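Local coordinates for sugar ABC transporter substrate-binding protein, BlMnBP1 (Bifidobacterium animalis subsp. lactis ATCC 27673, PDB 6I5R) that binds manno-oligosaccharides such as mannobiose and probably delivers them to the ABC transporter that lets the bacterium grow on beta-mannan, at residues Glu160-Lys165 and Lys179-Lys184; Thr185-Leu190 and Glu276-Val281; Glu173-Leu178 and Tyr248-Asn253; Lys165-Thr170 and Gly301-Pro306. All coordinates share one frame; numbering follows the deposited sequence.

Interaction 1. Residues Glu160-Lys165 and Lys179-Lys184; sequences EEAGIK and KLIKEK. With ZN (zinc ion), chain K.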
loop_
_atom_site.group_PDB
_atom_site.type_symbol
_atom_site.label_atom_id
_atom_site.label_comp_id
_atom_site.label_asym_id
_atom_site.label_seq_id
_atom_site.Cartn_x
_atom_site.Cartn_y
_atom_site.Cartn_z
ATOM N N GLU A 160 10.344 2.183 -25.383
ATOM C CA GLU A 160 10.464 2.125 -26.840
ATOM C C GLU A 160 11.863 2.531 -27.290
ATOM O O GLU A 160 12.430 1.910 -28.204
ATOM C CB GLU A 160 9.388 3.012 -27.476
ATOM C CG GLU A 160 9.241 2.909 -29.012
ATOM C CD GLU A 160 8.619 1.583 -29.525
ATOM O OE1 GLU A 160 7.428 1.278 -29.296
ATOM O OE2 GLU A 160 9.317 0.826 -30.216
ATOM N N GLU A 161 12.457 3.539 -26.641
ATOM C CA GLU A 161 13.808 3.946 -27.016
ATOM C C GLU A 161 14.807 2.828 -26.748
ATOM O O GLU A 161 15.783 2.663 -27.486
ATOM C CB GLU A 161 14.207 5.207 -26.257
ATOM C CG GLU A 161 15.589 5.713 -26.589
ATOM C CD GLU A 161 15.675 6.459 -27.916
ATOM O OE1 GLU A 161 14.677 6.529 -28.667
ATOM O OE2 GLU A 161 16.761 6.975 -28.226
ATOM N N ALA A 162 14.599 2.079 -25.667
ATOM C CA ALA A 162 15.459 0.961 -25.316
ATOM C C ALA A 162 15.237 -0.253 -26.213
ATOM O O ALA A 162 16.032 -1.205 -26.182
ATOM C CB ALA A 162 15.218 0.603 -23.844
ATOM N N GLY A 163 14.204 -0.235 -27.042
ATOM C CA GLY A 163 13.973 -1.393 -27.883
ATOM C C GLY A 163 13.279 -2.533 -27.180
ATOM O O GLY A 163 13.301 -3.660 -27.671
ATOM N N ILE A 164 12.664 -2.276 -26.029
ATOM C CA ILE A 164 11.921 -3.310 -25.324
ATOM C C ILE A 164 10.627 -3.572 -26.088
ATOM O O ILE A 164 9.816 -2.663 -26.313
ATOM C CB ILE A 164 11.657 -2.899 -23.864
ATOM C CG1 ILE A 164 12.996 -2.717 -23.133
ATOM C CG2 ILE A 164 10.761 -3.927 -23.173
ATOM C CD1 ILE A 164 12.881 -2.013 -21.775
ATOM N N LYS A 165 10.449 -4.814 -26.526
ATOM C CA LYS A 165 9.322 -5.197 -27.366
ATOM C C LYS A 165 8.108 -5.631 -26.550
ATOM O O LYS A 165 6.994 -5.158 -26.800
ATOM C CB LYS A 165 9.772 -6.313 -28.319
ATOM C CG LYS A 165 10.838 -5.862 -29.286
ATOM C CD LYS A 165 11.264 -6.938 -30.269
ATOM C CE LYS A 165 11.983 -6.318 -31.486
ATOM N NZ LYS A 165 12.081 -7.307 -32.620
ATOM N N LYS A 179 19.184 -3.186 -18.362
ATOM C CA LYS A 179 20.456 -2.998 -19.047
ATOM C C LYS A 179 20.272 -2.295 -20.395
ATOM O O LYS A 179 21.043 -1.395 -20.735
ATOM C CB LYS A 179 21.125 -4.371 -19.195
ATOM C CG LYS A 179 22.488 -4.362 -19.880
ATOM C CD LYS A 179 23.011 -5.772 -20.098
ATOM C CE LYS A 179 24.489 -5.761 -20.497
ATOM N NZ LYS A 179 24.685 -5.823 -21.956
ATOM N N LEU A 180 19.236 -2.662 -21.155
ATOM C CA LEU A 180 18.957 -1.960 -22.401
ATOM C C LEU A 180 18.675 -0.485 -22.155
ATOM O O LEU A 180 19.128 0.381 -22.917
ATOM C CB LEU A 180 17.768 -2.606 -23.131
ATOM C CG LEU A 180 17.975 -4.003 -23.744
ATOM C CD1 LEU A 180 16.709 -4.505 -24.433
ATOM C CD2 LEU A 180 19.128 -3.933 -24.730
ATOM N N ILE A 181 17.876 -0.184 -21.119
ATOM C CA ILE A 181 17.577 1.201 -20.778
ATOM C C ILE A 181 18.862 1.938 -20.441
ATOM O O ILE A 181 19.078 3.084 -20.857
ATOM C CB ILE A 181 16.555 1.242 -19.613
ATOM C CG1 ILE A 181 15.187 0.714 -20.086
ATOM C CG2 ILE A 181 16.486 2.633 -19.027
ATOM C CD1 ILE A 181 14.278 0.177 -18.973
ATOM N N LYS A 182 19.720 1.307 -19.650
ATOM C CA LYS A 182 20.954 1.957 -19.243
ATOM C C LYS A 182 21.828 2.239 -20.453
ATOM O O LYS A 182 22.394 3.329 -20.578
ATOM C CB LYS A 182 21.675 1.071 -18.236
ATOM C CG LYS A 182 22.926 1.634 -17.647
ATOM C CD LYS A 182 22.642 2.821 -16.797
ATOM C CE LYS A 182 23.964 3.427 -16.286
ATOM N NZ LYS A 182 23.644 4.698 -15.612
ATOM N N GLU A 183 21.895 1.291 -21.387
ATOM C CA GLU A 183 22.865 1.421 -22.464
ATOM C C GLU A 183 22.353 2.283 -23.594
ATOM O O GLU A 183 23.145 2.957 -24.261
ATOM C CB GLU A 183 23.266 0.047 -22.989
ATOM C CG GLU A 183 24.084 -0.685 -21.968
ATOM C CD GLU A 183 24.573 -1.997 -22.426
ATOM O OE1 GLU A 183 24.155 -2.426 -23.512
ATOM O OE2 GLU A 183 25.397 -2.604 -21.697
ATOM N N LYS A 184 21.044 2.330 -23.795
ATOM C CA LYS A 184 20.513 2.998 -24.964
ATOM C C LYS A 184 19.700 4.243 -24.680
ATOM O O LYS A 184 19.354 4.947 -25.630
ATOM C CB LYS A 184 19.654 2.020 -25.771
ATOM C CG LYS A 184 20.413 0.827 -26.298
ATOM C CD LYS A 184 19.481 -0.258 -26.786
ATOM C CE LYS A 184 18.325 0.303 -27.641
ATOM N NZ LYS A 184 18.872 1.028 -28.797
HETATM ZN ZN ZN K . 7.398 -0.241 -30.433
HETATM O O HOH W 1 19.533 4.973 -28.362
HETATM O O HOH W 2 8.783 -0.842 -30.811
#
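K184 leaves its helix with CG anti to the carbonyl carbon (chi1 -62°) and then folds back at its last two torsions (chi3 45°, chi4 58°), which lays the end of the lysine chain over the C-terminal turn of helix 156-162, where A162 and E161 present their carbonyls. The touch is made through carbon: CE stands 3.1 Å from A162 O. The ammonium follows at a longer range, K184 NZ being 3.7 Å from E161 O, and its positive charge would probably be favoured by the carbonyls at a helix end. Glycine suits position G163, since at its positive phi a side chain would jam against the preceding carbonyl, while K184 CE packs close by. Deeper in, A162 is small enough to let the backbones close up, its CB lying 3.8 Å from I181 CG1 and 4.2 Å from L180 CB. I164 comes in obliquely to extend this apolar patch, with its CD1 3.8 Å from I181 CD1. A water donates to K184 O, and more weakly to E161 OE2, bridging the two segments. One residue before E161, E160 binds a zinc ion with both carboxylate oxygens. Such a helix end, closed by a Schellman motif at G163 and packed on the next helix of the chain, belongs to the alpha/beta lobe of a solute-binding protein.

Interaction 2. Residues Thr185-Leu190 and Glu276-Val281; sequences TKAVPL and EIATMV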
loop_
_atom_site.group_PDB
_atom_site.type_symbol
_atom_site.label_atom_id
_atom_site.label_comp_id
_atom_site.label_asym_id
_atom_site.label_seq_id
_atom_site.Cartn_x
_atom_site.Cartn_y
_atom_site.Cartn_z
ATOM N N THR A 185 19.349 4.529 -23.435
ATOM C CA THR A 185 18.605 5.747 -23.153
ATOM C C THR A 185 19.370 6.572 -22.135
ATOM O O THR A 185 20.439 6.174 -21.647
ATOM C CB THR A 185 17.197 5.466 -22.619
ATOM O OG1 THR A 185 17.287 5.092 -21.244
ATOM C CG2 THR A 185 16.497 4.370 -23.419
ATOM N N LYS A 186 18.789 7.718 -21.781
ATOM C CA LYS A 186 19.354 8.594 -20.762
ATOM C C LYS A 186 18.614 8.500 -19.435
ATOM O O LYS A 186 18.819 9.353 -18.566
ATOM C CB LYS A 186 19.334 10.048 -21.235
ATOM C CG LYS A 186 20.089 10.278 -22.519
ATOM C CD LYS A 186 19.899 11.689 -23.036
ATOM C CE LYS A 186 20.576 11.823 -24.377
ATOM N NZ LYS A 186 20.207 10.710 -25.305
ATOM N N ALA A 187 17.738 7.522 -19.275
ATOM C CA ALA A 187 16.924 7.450 -18.065
ATOM C C ALA A 187 17.606 6.604 -16.994
ATOM O O ALA A 187 18.326 5.652 -17.290
ATOM C CB ALA A 187 15.542 6.856 -18.365
ATOM N N VAL A 188 17.332 6.932 -15.737
ATOM C CA VAL A 188 17.667 6.015 -14.645
ATOM C C VAL A 188 16.795 4.775 -14.831
ATOM O O VAL A 188 15.559 4.900 -14.816
ATOM C CB VAL A 188 17.435 6.673 -13.273
ATOM C CG1 VAL A 188 17.628 5.658 -12.150
ATOM C CG2 VAL A 188 18.363 7.864 -13.087
ATOM N N PRO A 189 17.363 3.575 -15.005
ATOM C CA PRO A 189 16.492 2.410 -15.247
ATOM C C PRO A 189 15.506 2.121 -14.123
ATOM O O PRO A 189 14.325 1.889 -14.383
ATOM C CB PRO A 189 17.488 1.257 -15.440
ATOM C CG PRO A 189 18.762 1.943 -15.953
ATOM C CD PRO A 189 18.791 3.274 -15.260
ATOM N N LEU A 190 15.961 2.130 -12.871
ATOM C CA LEU A 190 15.067 1.927 -11.736
ATOM C C LEU A 190 15.461 2.916 -10.653
ATOM O O LEU A 190 16.595 2.891 -10.171
ATOM C CB LEU A 190 15.137 0.483 -11.229
ATOM C CG LEU A 190 14.149 0.062 -10.127
ATOM C CD1 LEU A 190 13.790 -1.407 -10.168
ATOM C CD2 LEU A 190 14.760 0.408 -8.757
ATOM N N GLU A 276 13.127 10.714 -17.592
ATOM C CA GLU A 276 14.431 10.683 -16.940
ATOM C C GLU A 276 14.546 9.520 -15.974
ATOM O O GLU A 276 15.652 9.209 -15.516
ATOM C CB GLU A 276 14.681 11.978 -16.163
ATOM C CG GLU A 276 14.620 13.198 -17.025
ATOM C CD GLU A 276 14.862 14.477 -16.262
ATOM O OE1 GLU A 276 15.652 14.494 -15.287
ATOM O OE2 GLU A 276 14.226 15.474 -16.635
ATOM N N ILE A 277 13.424 8.892 -15.663
ATOM C CA ILE A 277 13.379 7.654 -14.900
ATOM C C ILE A 277 12.552 6.652 -15.706
ATOM O O ILE A 277 11.477 6.991 -16.212
ATOM C CB ILE A 277 12.737 7.838 -13.515
ATOM C CG1 ILE A 277 13.592 8.697 -12.566
ATOM C CG2 ILE A 277 12.458 6.474 -12.918
ATOM C CD1 ILE A 277 12.803 9.176 -11.344
ATOM N N ALA A 278 13.029 5.414 -15.801
ATOM C CA ALA A 278 12.286 4.440 -16.596
ATOM C C ALA A 278 11.288 3.629 -15.773
ATOM O O ALA A 278 10.180 3.350 -16.244
ATOM C CB ALA A 278 13.240 3.472 -17.295
ATOM N N THR A 279 11.662 3.212 -14.563
ATOM C CA THR A 279 10.746 2.445 -13.731
ATOM C C THR A 279 10.835 2.836 -12.260
ATOM O O THR A 279 11.877 3.268 -11.768
ATOM C CB THR A 279 10.996 0.939 -13.835
ATOM O OG1 THR A 279 12.249 0.612 -13.230
ATOM C CG2 THR A 279 11.016 0.483 -15.290
ATOM N N MET A 280 9.707 2.676 -11.580
ATOM C CA MET A 280 9.633 2.770 -10.129
ATOM C C MET A 280 8.681 1.697 -9.633
ATOM O O MET A 280 7.603 1.525 -10.198
ATOM C CB MET A 280 9.163 4.167 -9.681
ATOM C CG MET A 280 10.244 5.213 -9.860
ATOM S SD MET A 280 9.895 6.759 -9.020
ATOM C CE MET A 280 8.999 7.647 -10.291
ATOM N N VAL A 281 9.077 0.980 -8.584
ATOM C CA VAL A 281 8.297 -0.138 -8.074
ATOM C C VAL A 281 7.340 0.462 -7.050
ATOM O O VAL A 281 7.702 0.710 -5.905
ATOM C CB VAL A 281 9.201 -1.219 -7.492
ATOM C CG1 VAL A 281 8.376 -2.355 -6.875
ATOM C CG2 VAL A 281 10.114 -1.751 -8.594
#
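A short parallel beta pairing, part of the sheet in one lobe of the solute-binding fold, joins V188 to strand 277-283. V188 straddles I277: V188 N donates to E276 O at 2.8 Å, from above the carbonyl plane, and V188 O accepts from A278 N at 2.8 Å in a nearly straight bond (167°). The chain turns a corner at P189, and a side chain takes over there. The T279 hydroxyl, set between its own backbone N and carbonyl carbon (chi1 69°), donates from OG1 to P189 O over 2.7 Å, whereas T279 N reaches the same oxygen only weakly. A valine in place of T279 would lose this hydroxyl and would probably leave P189 O held by little more than the weak backbone bond. The two alanines allow close approach, with A187 CB 4.2 Å from A278 CB, and the methyl of A278 also rests on P189 O. Helices 156-162 and 171-184 cover this part through V158 and I181. Further along, L190 passes its CB by T279 OG1 at 3.5 Å and suits the buried place because its branched end packs on F174, with CD1 reaching V281 CG2 at 4.0 Å.

Interaction 3. Residues Glu173-Leu178 and Tyr248-Asn253; sequences EFQADL and YDAVAN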
loop_
_atom_site.group_PDB
_atom_site.type_symbol
_atom_site.label_atom_id
_atom_site.label_comp_id
_atom_site.label_asym_id
_atom_site.label_seq_id
_atom_site.Cartn_x
_atom_site.Cartn_y
_atom_site.Cartn_z
ATOM N N GLU A 173 14.394 -11.328 -17.322
ATOM C CA GLU A 173 13.947 -10.419 -18.371
ATOM C C GLU A 173 13.986 -8.969 -17.896
ATOM O O GLU A 173 14.413 -8.079 -18.636
ATOM C CB GLU A 173 12.536 -10.807 -18.832
ATOM C CG GLU A 173 12.415 -12.233 -19.437
ATOM C CD GLU A 173 11.048 -12.523 -20.082
ATOM O OE1 GLU A 173 10.076 -11.760 -19.841
ATOM O OE2 GLU A 173 10.954 -13.540 -20.844
ATOM N N PHE A 174 13.563 -8.712 -16.652
ATOM C CA PHE A 174 13.587 -7.342 -16.128
ATOM C C PHE A 174 15.006 -6.782 -16.134
ATOM O O PHE A 174 15.236 -5.659 -16.590
ATOM C CB PHE A 174 12.995 -7.310 -14.705
ATOM C CG PHE A 174 12.734 -5.915 -14.154
ATOM C CD1 PHE A 174 11.901 -5.032 -14.819
ATOM C CD2 PHE A 174 13.303 -5.503 -12.970
ATOM C CE1 PHE A 174 11.655 -3.776 -14.291
ATOM C CE2 PHE A 174 13.058 -4.244 -12.460
ATOM C CZ PHE A 174 12.236 -3.396 -13.120
ATOM N N GLN A 175 15.964 -7.523 -15.562
ATOM C CA GLN A 175 17.355 -7.064 -15.536
ATOM C C GLN A 175 17.895 -6.856 -16.957
ATOM O O GLN A 175 18.635 -5.899 -17.223
ATOM C CB GLN A 175 18.229 -8.068 -14.766
ATOM C CG GLN A 175 17.907 -8.227 -13.235
ATOM C CD GLN A 175 18.030 -6.909 -12.467
ATOM O OE1 GLN A 175 18.902 -6.079 -12.774
ATOM N NE2 GLN A 175 17.168 -6.717 -11.449
ATOM N N ALA A 176 17.502 -7.721 -17.891
ATOM C CA ALA A 176 17.887 -7.526 -19.287
ATOM C C ALA A 176 17.323 -6.219 -19.821
ATOM O O ALA A 176 18.010 -5.484 -20.542
ATOM C CB ALA A 176 17.392 -8.710 -20.127
ATOM N N ASP A 177 16.079 -5.893 -19.443
ATOM C CA ASP A 177 15.473 -4.633 -19.880
ATOM C C ASP A 177 16.131 -3.430 -19.212
ATOM O O ASP A 177 16.329 -2.389 -19.851
ATOM C CB ASP A 177 13.971 -4.622 -19.604
ATOM C CG ASP A 177 13.210 -5.628 -20.472
ATOM O OD1 ASP A 177 13.764 -6.032 -21.499
ATOM O OD2 ASP A 177 12.073 -5.994 -20.144
ATOM N N LEU A 178 16.443 -3.527 -17.916
ATOM C CA LEU A 178 17.141 -2.430 -17.263
ATOM C C LEU A 178 18.475 -2.143 -17.950
ATOM O O LEU A 178 18.845 -0.985 -18.149
ATOM C CB LEU A 178 17.374 -2.750 -15.786
ATOM C CG LEU A 178 16.084 -2.908 -14.956
ATOM C CD1 LEU A 178 16.418 -3.223 -13.498
ATOM C CD2 LEU A 178 15.245 -1.657 -15.079
ATOM N N TYR A 248 18.065 -5.970 -5.204
ATOM C CA TYR A 248 19.499 -6.154 -5.002
ATOM C C TYR A 248 20.243 -6.101 -6.335
ATOM O O TYR A 248 21.221 -5.369 -6.488
ATOM C CB TYR A 248 19.783 -7.492 -4.296
ATOM C CG TYR A 248 21.247 -7.704 -3.975
ATOM C CD1 TYR A 248 22.145 -8.090 -4.961
ATOM C CD2 TYR A 248 21.744 -7.482 -2.700
ATOM C CE1 TYR A 248 23.478 -8.231 -4.700
ATOM C CE2 TYR A 248 23.091 -7.661 -2.414
ATOM C CZ TYR A 248 23.957 -8.026 -3.435
ATOM O OH TYR A 248 25.301 -8.198 -3.202
ATOM N N ASP A 249 19.778 -6.877 -7.306
ATOM C CA ASP A 249 20.502 -6.974 -8.574
ATOM C C ASP A 249 20.475 -5.661 -9.329
ATOM O O ASP A 249 21.461 -5.285 -9.971
ATOM C CB ASP A 249 19.891 -8.071 -9.451
ATOM C CG ASP A 249 20.277 -9.455 -9.004
ATOM O OD1 ASP A 249 21.183 -9.583 -8.149
ATOM O OD2 ASP A 249 19.646 -10.411 -9.501
ATOM N N ALA A 250 19.336 -4.975 -9.317
ATOM C CA ALA A 250 19.238 -3.708 -10.032
ATOM C C ALA A 250 20.255 -2.706 -9.506
ATOM O O ALA A 250 20.843 -1.943 -10.280
ATOM C CB ALA A 250 17.825 -3.145 -9.897
ATOM N N VAL A 251 20.464 -2.679 -8.182
ATOM C CA VAL A 251 21.458 -1.781 -7.595
ATOM C C VAL A 251 22.874 -2.274 -7.885
ATOM O O VAL A 251 23.768 -1.493 -8.236
ATOM C CB VAL A 251 21.222 -1.655 -6.078
ATOM C CG1 VAL A 251 22.302 -0.791 -5.420
ATOM C CG2 VAL A 251 19.825 -1.077 -5.810
ATOM N N ALA A 252 23.109 -3.568 -7.690
ATOM C CA ALA A 252 24.453 -4.103 -7.861
ATOM C C ALA A 252 24.907 -4.002 -9.309
ATOM O O ALA A 252 26.098 -3.786 -9.568
ATOM C CB ALA A 252 24.502 -5.556 -7.391
ATOM N N ASN A 253 23.979 -4.162 -10.256
ATOM C CA ASN A 253 24.252 -4.058 -11.690
ATOM C C ASN A 253 24.455 -2.620 -12.151
ATOM O O ASN A 253 24.786 -2.400 -13.330
ATOM C CB ASN A 253 23.103 -4.697 -12.487
ATOM C CG ASN A 253 23.103 -6.231 -12.412
ATOM O OD1 ASN A 253 24.140 -6.836 -12.168
ATOM N ND2 ASN A 253 21.919 -6.857 -12.592
#
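Q175 meets D249, A250 and N253 where helices 171-184 and 239-252 pack side by side in one alpha/beta lobe of the solute-binding fold. Their axes here run nearly the same way, crossing at -25° with a closest approach of 10.6 Å, a spacing that the long side chain of Q175 bridges. Polar contact comes first. N253 ND2 donates to Q175 OE1 at 3.1 Å (N-H...O angle 151°); the acceptor lies in the plane of the N253 amide, but the donor stands well above the plane of the Q175 amide, 49° out of it. Van der Waals packing comes next. Q175 is bent at its second torsion, which turns the amide across the neighbouring helix, with NE2 3.6 Å from D249 CB and 3.5 Å from A250 N, neither a bond. The D249 carboxylate stands at a right angle to this amide and pairs with K245 in a salt bridge. An alanine at the position of Q175 would probably open a gap above A250 and leave N253 without its amide partner. The third group is purely apolar. L178 faces two ways: its CG sits 4.1 Å above the centre of the F174 ring within its own helix, while across the contact its CD1 meets the small A250 at CB, 3.9 Å away.

Interaction 4. Residues Lys165-Thr170 and Gly301-Pro306; sequences KELPKT and GYMPFP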
loop_
_atom_site.group_PDB
_atom_site.type_symbol
_atom_site.label_atom_id
_atom_site.label_comp_id
_atom_site.label_asym_id
_atom_site.label_seq_id
_atom_site.Cartn_x
_atom_site.Cartn_y
_atom_site.Cartn_z
ATOM N N LYS A 165 10.449 -4.814 -26.526
ATOM C CA LYS A 165 9.322 -5.197 -27.366
ATOM C C LYS A 165 8.108 -5.631 -26.550
ATOM O O LYS A 165 6.994 -5.158 -26.800
ATOM C CB LYS A 165 9.772 -6.313 -28.319
ATOM C CG LYS A 165 10.838 -5.862 -29.286
ATOM C CD LYS A 165 11.264 -6.938 -30.269
ATOM C CE LYS A 165 11.983 -6.318 -31.486
ATOM N NZ LYS A 165 12.081 -7.307 -32.620
ATOM N N GLU A 166 8.319 -6.507 -25.569
ATOM C CA GLU A 166 7.281 -7.027 -24.689
ATOM C C GLU A 166 7.643 -6.686 -23.255
ATOM O O GLU A 166 8.812 -6.508 -22.936
ATOM C CB GLU A 166 7.158 -8.529 -24.839
ATOM C CG GLU A 166 6.752 -8.893 -26.238
ATOM C CD GLU A 166 7.274 -10.234 -26.671
ATOM O OE1 GLU A 166 7.188 -11.216 -25.877
ATOM O OE2 GLU A 166 7.776 -10.292 -27.807
ATOM N N LEU A 167 6.638 -6.572 -22.397
ATOM C CA LEU A 167 6.918 -6.261 -21.004
ATOM C C LEU A 167 7.594 -7.448 -20.322
ATOM O O LEU A 167 7.258 -8.607 -20.597
ATOM C CB LEU A 167 5.635 -5.871 -20.280
ATOM C CG LEU A 167 5.020 -4.590 -20.865
ATOM C CD1 LEU A 167 3.657 -4.326 -20.200
ATOM C CD2 LEU A 167 5.925 -3.381 -20.709
ATOM N N PRO A 168 8.563 -7.194 -19.443
ATOM C CA PRO A 168 9.274 -8.299 -18.788
ATOM C C PRO A 168 8.367 -9.035 -17.817
ATOM O O PRO A 168 7.550 -8.424 -17.132
ATOM C CB PRO A 168 10.429 -7.602 -18.046
ATOM C CG PRO A 168 9.999 -6.180 -17.886
ATOM C CD PRO A 168 9.129 -5.882 -19.112
ATOM N N LYS A 169 8.523 -10.356 -17.763
ATOM C CA LYS A 169 7.672 -11.183 -16.932
ATOM C C LYS A 169 8.421 -12.027 -15.922
ATOM O O LYS A 169 7.774 -12.712 -15.123
ATOM C CB LYS A 169 6.824 -12.100 -17.822
ATOM C CG LYS A 169 5.853 -11.347 -18.732
ATOM C CD LYS A 169 5.172 -12.277 -19.747
ATOM C CE LYS A 169 4.451 -13.458 -19.130
ATOM N NZ LYS A 169 4.216 -14.558 -20.134
ATOM N N THR A 170 9.744 -12.026 -15.957
ATOM C CA THR A 170 10.592 -12.738 -15.021
ATOM C C THR A 170 11.661 -11.778 -14.535
ATOM O O THR A 170 11.897 -10.734 -15.152
ATOM C CB THR A 170 11.263 -13.935 -15.696
ATOM O OG1 THR A 170 12.295 -13.418 -16.548
ATOM C CG2 THR A 170 10.211 -14.721 -16.504
ATOM N N GLY A 301 2.910 4.193 -18.032
ATOM C CA GLY A 301 2.228 2.924 -18.062
ATOM C C GLY A 301 2.356 2.226 -16.717
ATOM O O GLY A 301 3.058 2.671 -15.814
ATOM N N TYR A 302 1.658 1.117 -16.600
ATOM C CA TYR A 302 1.659 0.358 -15.359
ATOM C C TYR A 302 1.695 -1.113 -15.733
ATOM O O TYR A 302 0.889 -1.567 -16.546
ATOM C CB TYR A 302 0.428 0.705 -14.518
ATOM C CG TYR A 302 0.462 0.097 -13.165
ATOM C CD1 TYR A 302 1.400 0.485 -12.216
ATOM C CD2 TYR A 302 -0.475 -0.834 -12.817
ATOM C CE1 TYR A 302 1.400 -0.107 -10.942
ATOM C CE2 TYR A 302 -0.473 -1.419 -11.580
ATOM C CZ TYR A 302 0.436 -1.043 -10.650
ATOM O OH TYR A 302 0.332 -1.692 -9.427
ATOM N N MET A 303 2.659 -1.837 -15.191
ATOM C CA MET A 303 2.820 -3.235 -15.531
ATOM C C MET A 303 2.844 -4.093 -14.286
ATOM O O MET A 303 3.164 -3.619 -13.189
ATOM C CB MET A 303 4.117 -3.471 -16.308
ATOM C CG MET A 303 5.350 -2.995 -15.580
ATOM S SD MET A 303 6.792 -3.482 -16.534
ATOM C CE MET A 303 7.273 -4.882 -15.602
ATOM N N PRO A 304 2.539 -5.371 -14.430
ATOM C CA PRO A 304 2.718 -6.292 -13.307
ATOM C C PRO A 304 4.183 -6.378 -12.920
ATOM O O PRO A 304 5.076 -6.169 -13.742
ATOM C CB PRO A 304 2.184 -7.624 -13.851
ATOM C CG PRO A 304 1.357 -7.242 -15.074
ATOM C CD PRO A 304 2.032 -6.059 -15.639
ATOM N N PHE A 305 4.427 -6.675 -11.651
ATOM C CA PHE A 305 5.780 -6.987 -11.225
ATOM C C PHE A 305 6.275 -8.191 -12.022
ATOM O O PHE A 305 5.512 -9.129 -12.264
ATOM C CB PHE A 305 5.844 -7.296 -9.714
ATOM C CG PHE A 305 7.272 -7.350 -9.164
ATOM C CD1 PHE A 305 7.973 -8.548 -9.131
ATOM C CD2 PHE A 305 7.915 -6.206 -8.725
ATOM C CE1 PHE A 305 9.270 -8.604 -8.676
ATOM C CE2 PHE A 305 9.218 -6.261 -8.267
ATOM C CZ PHE A 305 9.897 -7.471 -8.238
ATOM N N PRO A 306 7.527 -8.208 -12.426
ATOM C CA PRO A 306 8.005 -9.265 -13.345
ATOM C C PRO A 306 8.346 -10.590 -12.674
ATOM O O PRO A 306 9.481 -11.038 -12.640
ATOM C CB PRO A 306 9.233 -8.605 -13.985
ATOM C CG PRO A 306 9.732 -7.665 -12.913
ATOM C CD PRO A 306 8.539 -7.161 -12.197
HETATM O O HOH W 3 5.298 -7.901 -15.894
#
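P168 O lies 2.6 Å from a water that also reaches P304 O at 2.8 Å, joining the loop that links helices 156-162 and 171-184 to the end of strand 300-304. This strand pairs antiparallel with strand 139-155 in the sheet of one solute-binding lobe, and the loop packs against its C-terminal end, from M303 on to P306. P168 and P304 hold the chain extended, and P168 and P306 bring compact apolar rings. Besides the water, P168 O has carbon neighbours, with P306 CB 3.6 Å away. Apolar contacts fill the rest. M303 holds CG between its backbone N and carbonyl carbon (chi1 57°) and bends again at chi3 (-101°), which swings CE toward the loop to within 3.8 Å of P168 CG. The thioether chain crosses the proline ring at about a right angle, and being unbranched and flexible it can follow the compact ring. Closer to the backbone of M303, CB takes up L167 CD1 at 4.0 Å, and L167 leans also on Y154. At the far end T170 is the N-cap of helix 171-184, its OG1 bonded to E173 N, and K169 O accepts from T308 OG1. P306 packs against this corner, P306 CB lying 3.6 Å from T170 O; its ring touches F174, and its CD rests on one face of the neighbouring F305 ring, 3.3 Å above the plane and displaced toward the rim.

Helix 171-184 ties the four contacts together. I181 packs against A162 in interaction 1 and, through CG2, lies 3.8 Å from A278 CB of interaction 2. Two turns earlier, F174 of interaction 3 touches strand 188-190 and the residues after strand 300-304: its CE2 is 3.7 Å from L190 CD1 of interaction 2, and its CG is 3.7 Å from P306 CG of interaction 4. D177, whose OD1 binds a zinc ion, lays its CB 3.6 Å from I164 CD1 of interaction 1. The mannobiose pocket lies further in; V281 of interaction 2 has its side chain about 12 Å from a bound mannose, consistent with these contacts being packing of the lobe away from the sugar and not part of the pocket itself.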